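PDB 7BUG: terminal oxygenase component of carbazole from Janthinobacterium sp., which dioxygenates carbazole at its angular C-9a and adjacent C-1 positions, as the Rieske-type terminal oxygenase of the carbazole 1,9a-dioxygenase system. Local coordinates for residues Y30-P43 / L46-G60. Residues are numbered along the deposited sequence; the frame is centred on the assembly and turned at random.
Sequences YPVMFSKEINEGEP and LKLLGENLLVNRIDG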
loop_
_atom_site.group_PDB
_atom_site.type_symbol
_atom_site.label_atom_id
_atom_site.label_comp_id
_atom_site.label_asym_id
_atom_site.label_seq_id
_atom_site.Cartn_x
_atom_site.Cartn_y
_atom_site.Cartn_z
ATOM N N TYR A 30 29.701 -1.789 -5.737
ATOM C CA TYR A 30 28.576 -1.743 -6.694
ATOM C C TYR A 30 28.626 -0.479 -7.544
ATOM O O TYR A 30 28.799 0.604 -7.006
ATOM C CB TYR A 30 27.240 -1.709 -5.940
ATOM C CG TYR A 30 26.955 -2.983 -5.201
ATOM C CD1 TYR A 30 26.387 -4.063 -5.838
ATOM C CD2 TYR A 30 27.284 -3.124 -3.879
ATOM C CE1 TYR A 30 26.092 -5.236 -5.153
ATOM C CE2 TYR A 30 27.056 -4.297 -3.188
ATOM C CZ TYR A 30 26.436 -5.358 -3.820
ATOM O OH TYR A 30 26.221 -6.490 -3.093
ATOM N N PRO A 31 28.343 -0.591 -8.838
ATOM C CA PRO A 31 28.175 0.587 -9.683
ATOM C C PRO A 31 26.804 1.215 -9.497
ATOM O O PRO A 31 25.842 0.482 -9.324
ATOM C CB PRO A 31 28.388 0.064 -11.091
ATOM C CG PRO A 31 27.825 -1.300 -11.037
ATOM C CD PRO A 31 28.173 -1.820 -9.643
ATOM N N VAL A 32 26.739 2.543 -9.487
ATOM C CA VAL A 32 25.428 3.207 -9.219
ATOM C C VAL A 32 25.115 4.279 -10.253
ATOM O O VAL A 32 23.945 4.651 -10.335
ATOM C CB VAL A 32 25.420 3.797 -7.811
ATOM C CG1 VAL A 32 25.493 2.672 -6.766
ATOM C CG2 VAL A 32 26.513 4.789 -7.593
ATOM N N MET A 33 26.109 4.779 -10.966
ATOM C CA MET A 33 25.877 5.851 -11.969
ATOM C C MET A 33 27.147 5.989 -12.795
ATOM O O MET A 33 28.133 5.318 -12.498
ATOM C CB MET A 33 25.544 7.188 -11.317
ATOM C CG MET A 33 26.667 7.803 -10.584
ATOM S SD MET A 33 26.140 9.356 -9.761
ATOM C CE MET A 33 25.185 8.689 -8.418
ATOM N N PHE A 34 27.067 6.770 -13.860
ATOM C CA PHE A 34 28.241 7.060 -14.725
ATOM C C PHE A 34 28.911 8.340 -14.248
ATOM O O PHE A 34 28.298 9.215 -13.675
ATOM C CB PHE A 34 27.833 7.108 -16.195
ATOM C CG PHE A 34 27.343 5.780 -16.703
ATOM C CD1 PHE A 34 28.231 4.756 -16.979
ATOM C CD2 PHE A 34 25.989 5.535 -16.810
ATOM C CE1 PHE A 34 27.778 3.515 -17.435
ATOM C CE2 PHE A 34 25.546 4.306 -17.274
ATOM C CZ PHE A 34 26.424 3.287 -17.527
ATOM N N SER A 35 30.228 8.360 -14.360
ATOM C CA SER A 35 31.071 9.501 -13.953
ATOM C C SER A 35 30.506 10.811 -14.520
ATOM O O SER A 35 30.489 11.829 -13.777
ATOM C CB SER A 35 32.452 9.250 -14.450
ATOM O OG SER A 35 33.055 8.149 -13.774
ATOM N N LYS A 36 30.036 10.777 -15.763
ATOM C CA LYS A 36 29.613 12.021 -16.490
ATOM C C LYS A 36 28.304 12.524 -15.884
ATOM O O LYS A 36 27.889 13.623 -16.185
ATOM C CB LYS A 36 29.439 11.724 -17.974
ATOM C CG LYS A 36 28.293 10.764 -18.284
ATOM C CD LYS A 36 28.069 10.453 -19.757
ATOM C CE LYS A 36 29.340 10.425 -20.571
ATOM N NZ LYS A 36 29.023 10.079 -21.973
ATOM N N GLU A 37 27.652 11.727 -15.045
ATOM C CA GLU A 37 26.335 12.115 -14.486
ATOM C C GLU A 37 26.490 12.883 -13.200
ATOM O O GLU A 37 25.453 13.274 -12.614
ATOM C CB GLU A 37 25.469 10.891 -14.241
ATOM C CG GLU A 37 25.126 10.181 -15.524
ATOM C CD GLU A 37 24.252 8.950 -15.359
ATOM O OE1 GLU A 37 24.616 8.041 -14.557
ATOM O OE2 GLU A 37 23.196 8.899 -16.059
ATOM N N ILE A 38 27.707 12.973 -12.658
ATOM C CA ILE A 38 27.949 13.701 -11.387
ATOM C C ILE A 38 29.020 14.761 -11.666
ATOM O O ILE A 38 30.173 14.421 -11.977
ATOM C CB ILE A 38 28.254 12.820 -10.169
ATOM C CG1 ILE A 38 28.679 13.698 -8.993
ATOM C CG2 ILE A 38 29.253 11.732 -10.474
ATOM C CD1 ILE A 38 28.315 13.140 -7.703
ATOM N N ASN A 39 28.564 16.008 -11.669
ATOM C CA ASN A 39 29.401 17.198 -11.927
ATOM C C ASN A 39 29.984 17.690 -10.610
ATOM O O ASN A 39 29.414 17.471 -9.540
ATOM C CB ASN A 39 28.605 18.345 -12.555
ATOM C CG ASN A 39 28.197 18.117 -13.999
ATOM O OD1 ASN A 39 29.021 17.776 -14.849
ATOM N ND2 ASN A 39 26.929 18.346 -14.292
ATOM N N GLU A 40 31.058 18.455 -10.724
ATOM C CA GLU A 40 31.672 19.178 -9.599
ATOM C C GLU A 40 30.588 19.891 -8.766
ATOM O O GLU A 40 29.862 20.786 -9.293
ATOM C CB GLU A 40 32.694 20.173 -10.153
ATOM C CG GLU A 40 33.458 20.910 -9.082
ATOM C CD GLU A 40 34.456 20.068 -8.312
ATOM O OE1 GLU A 40 34.847 18.971 -8.829
ATOM O OE2 GLU A 40 34.886 20.529 -7.239
ATOM N N GLY A 41 30.597 19.642 -7.469
ATOM C CA GLY A 41 29.753 20.317 -6.479
ATOM C C GLY A 41 28.265 20.150 -6.727
ATOM O O GLY A 41 27.502 21.051 -6.243
ATOM N N GLU A 42 27.841 19.093 -7.435
ATOM C CA GLU A 42 26.395 18.792 -7.641
ATOM C C GLU A 42 26.072 17.460 -6.944
ATOM O O GLU A 42 26.053 16.446 -7.617
ATOM C CB GLU A 42 26.088 18.779 -9.131
ATOM C CG GLU A 42 26.347 20.163 -9.760
ATOM C CD GLU A 42 26.290 20.301 -11.276
ATOM O OE1 GLU A 42 25.518 19.554 -11.914
ATOM O OE2 GLU A 42 27.015 21.179 -11.823
ATOM N N PRO A 43 25.870 17.418 -5.617
ATOM C CA PRO A 43 25.597 16.148 -4.926
ATOM C C PRO A 43 24.383 15.447 -5.535
ATOM O O PRO A 43 23.437 16.092 -5.971
ATOM C CB PRO A 43 25.366 16.504 -3.466
ATOM C CG PRO A 43 25.952 17.895 -3.304
ATOM C CD PRO A 43 25.874 18.538 -4.667
ATOM N N LEU A 46 20.988 8.628 -3.961
ATOM C CA LEU A 46 20.592 7.324 -4.500
ATOM C C LEU A 46 20.385 6.395 -3.310
ATOM O O LEU A 46 20.795 6.718 -2.199
ATOM C CB LEU A 46 21.642 6.825 -5.464
ATOM C CG LEU A 46 23.020 6.613 -4.843
ATOM C CD1 LEU A 46 23.242 5.174 -4.463
ATOM C CD2 LEU A 46 24.074 7.075 -5.820
ATOM N N LYS A 47 19.720 5.297 -3.563
ATOM C CA LYS A 47 19.523 4.249 -2.544
ATOM C C LYS A 47 20.247 2.980 -3.016
ATOM O O LYS A 47 20.027 2.519 -4.150
ATOM C CB LYS A 47 18.031 4.051 -2.293
ATOM C CG LYS A 47 17.799 3.035 -1.186
ATOM C CD LYS A 47 16.316 2.784 -0.895
ATOM C CE LYS A 47 15.793 3.828 0.048
ATOM N NZ LYS A 47 14.373 3.553 0.340
ATOM N N LEU A 48 21.076 2.405 -2.141
ATOM C CA LEU A 48 21.902 1.232 -2.428
ATOM C C LEU A 48 21.806 0.273 -1.248
ATOM O O LEU A 48 22.059 0.698 -0.100
ATOM C CB LEU A 48 23.333 1.674 -2.673
ATOM C CG LEU A 48 24.335 0.574 -2.938
ATOM C CD1 LEU A 48 23.960 -0.294 -4.122
ATOM C CD2 LEU A 48 25.737 1.125 -3.100
ATOM N N LEU A 49 21.404 -0.969 -1.506
ATOM C CA LEU A 49 21.260 -1.978 -0.419
ATOM C C LEU A 49 20.319 -1.438 0.657
ATOM O O LEU A 49 20.491 -1.742 1.847
ATOM C CB LEU A 49 22.637 -2.364 0.139
ATOM C CG LEU A 49 23.338 -3.549 -0.515
ATOM C CD1 LEU A 49 23.483 -3.438 -2.000
ATOM C CD2 LEU A 49 24.679 -3.813 0.166
ATOM N N GLY A 50 19.349 -0.616 0.267
ATOM C CA GLY A 50 18.321 -0.058 1.152
ATOM C C GLY A 50 18.717 1.198 1.858
ATOM O O GLY A 50 17.861 1.837 2.549
ATOM N N GLU A 51 19.956 1.646 1.692
ATOM C CA GLU A 51 20.480 2.828 2.390
ATOM C C GLU A 51 20.499 4.038 1.429
ATOM O O GLU A 51 21.030 3.950 0.286
ATOM C CB GLU A 51 21.937 2.618 2.828
ATOM C CG GLU A 51 22.153 1.381 3.686
ATOM C CD GLU A 51 23.496 1.247 4.364
ATOM O OE1 GLU A 51 24.188 2.262 4.492
ATOM O OE2 GLU A 51 23.811 0.128 4.818
ATOM N N ASN A 52 20.010 5.162 1.940
ATOM C CA ASN A 52 20.019 6.422 1.155
ATOM C C ASN A 52 21.421 7.022 1.302
ATOM O O ASN A 52 21.874 7.220 2.452
ATOM C CB ASN A 52 18.999 7.471 1.629
ATOM C CG ASN A 52 17.575 7.021 1.356
ATOM O OD1 ASN A 52 17.276 6.623 0.228
ATOM N ND2 ASN A 52 16.739 7.033 2.371
ATOM N N LEU A 53 22.054 7.323 0.174
ATOM C CA LEU A 53 23.409 7.865 0.130
ATOM C C LEU A 53 23.445 9.161 -0.669
ATOM O O LEU A 53 22.613 9.390 -1.605
ATOM C CB LEU A 53 24.328 6.867 -0.564
ATOM C CG LEU A 53 24.365 5.448 0.018
ATOM C CD1 LEU A 53 25.306 4.551 -0.752
ATOM C CD2 LEU A 53 24.677 5.446 1.498
ATOM N N LEU A 54 24.437 9.967 -0.333
ATOM C CA LEU A 54 24.749 11.194 -1.088
ATOM C C LEU A 54 26.144 11.033 -1.664
ATOM O O LEU A 54 27.052 10.570 -0.935
ATOM C CB LEU A 54 24.777 12.408 -0.175
ATOM C CG LEU A 54 23.528 13.253 -0.098
ATOM C CD1 LEU A 54 23.824 14.403 0.842
ATOM C CD2 LEU A 54 23.100 13.789 -1.470
ATOM N N VAL A 55 26.285 11.353 -2.925
ATOM C CA VAL A 55 27.607 11.354 -3.611
ATOM C C VAL A 55 27.863 12.776 -4.077
ATOM O O VAL A 55 26.991 13.404 -4.661
ATOM C CB VAL A 55 27.677 10.349 -4.758
ATOM C CG1 VAL A 55 29.035 10.384 -5.404
ATOM C CG2 VAL A 55 27.340 8.947 -4.292
ATOM N N ASN A 56 29.094 13.237 -3.871
ATOM C CA ASN A 56 29.510 14.572 -4.345
ATOM C C ASN A 56 30.865 14.474 -5.044
ATOM O O ASN A 56 31.608 13.543 -4.752
ATOM C CB ASN A 56 29.618 15.572 -3.203
ATOM C CG ASN A 56 29.545 17.029 -3.655
ATOM O OD1 ASN A 56 29.262 17.308 -4.820
ATOM N ND2 ASN A 56 29.740 17.972 -2.726
ATOM N N ARG A 57 31.105 15.375 -5.978
ATOM C CA ARG A 57 32.426 15.495 -6.635
ATOM C C ARG A 57 33.038 16.797 -6.144
ATOM O O ARG A 57 32.405 17.864 -6.354
ATOM C CB ARG A 57 32.296 15.410 -8.162
ATOM C CG ARG A 57 33.670 15.442 -8.826
ATOM C CD ARG A 57 33.468 15.446 -10.313
ATOM N NE ARG A 57 32.799 14.293 -10.904
ATOM C CZ ARG A 57 33.355 13.105 -11.136
ATOM N NH1 ARG A 57 34.565 12.841 -10.689
ATOM N NH2 ARG A 57 32.670 12.143 -11.728
ATOM N N ILE A 58 34.219 16.722 -5.553
ATOM C CA ILE A 58 34.861 17.916 -4.920
ATOM C C ILE A 58 36.304 17.881 -5.438
ATOM O O ILE A 58 37.035 16.941 -5.088
ATOM C CB ILE A 58 34.791 17.889 -3.409
ATOM C CG1 ILE A 58 33.338 17.787 -2.910
ATOM C CG2 ILE A 58 35.443 19.128 -2.838
ATOM C CD1 ILE A 58 33.250 17.382 -1.480
ATOM N N ASP A 59 36.657 18.925 -6.169
ATOM C CA ASP A 59 37.981 19.011 -6.845
ATOM C C ASP A 59 38.231 17.729 -7.640
ATOM O O ASP A 59 39.367 17.232 -7.590
ATOM C CB ASP A 59 39.077 19.283 -5.837
ATOM C CG ASP A 59 39.108 20.714 -5.304
ATOM O OD1 ASP A 59 38.652 21.634 -6.018
ATOM O OD2 ASP A 59 39.537 20.847 -4.161
ATOM N N GLY A 60 37.179 17.198 -8.272
ATOM C CA GLY A 60 37.246 16.050 -9.185
ATOM C C GLY A 60 37.125 14.711 -8.461
ATOM O O GLY A 60 36.880 13.726 -9.155
#
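Ser-35 O takes two N-H groups from opposite faces of its carbonyl plane, Ile-38 N from its own turn and Arg-57 NH2 at 3.0 Å from strand 51-58. The contact lies in the Rieske [2Fe-2S] domain, where one antiparallel sheet has 28-32 and 44-48 as its two outermost strands and residues 33-43 pass from one to the other. Arg-57 fastens this connection: its NE gives Ile-38 O a nearly straight bond of 2.8 Å, with the oxygen in the guanidinium plane. A bend at chi3 (-62°) turns the guanidinium so that NH1 reaches Gly-60 O; Glu-128 OE1 forms a salt bridge with that same nitrogen, while its OE2 is hydrogen-bonded to Ser-35 OG. Beside the arginine, Ile-38 CD1 lies against Val-55 CG1. Beyond it, the Glu-40 carboxylate clasps the 59-60 turn through syn lone pairs, OE2 taking Asp-59 N at 2.6 Å and OE1 taking Gly-60 N. These three residues also line the pocket of a bound 2-(2-methoxyethoxy)ethanol, probably from the crystallisation liquor. Gly-41 N joins the type II turn 39-42 to strand 51-58, meeting Arg-57 O nearly head-on at 2.8 Å. At the far end, the Val-32 methyls meet Leu-46 and Leu-48. Pro-288 of strand 281-288 in the second sheet touches Tyr-30 and Leu-49, while Leu-49 CD1 sits 3.8 Å above the Tyr-30 ring plane, offset toward the rim near CE2.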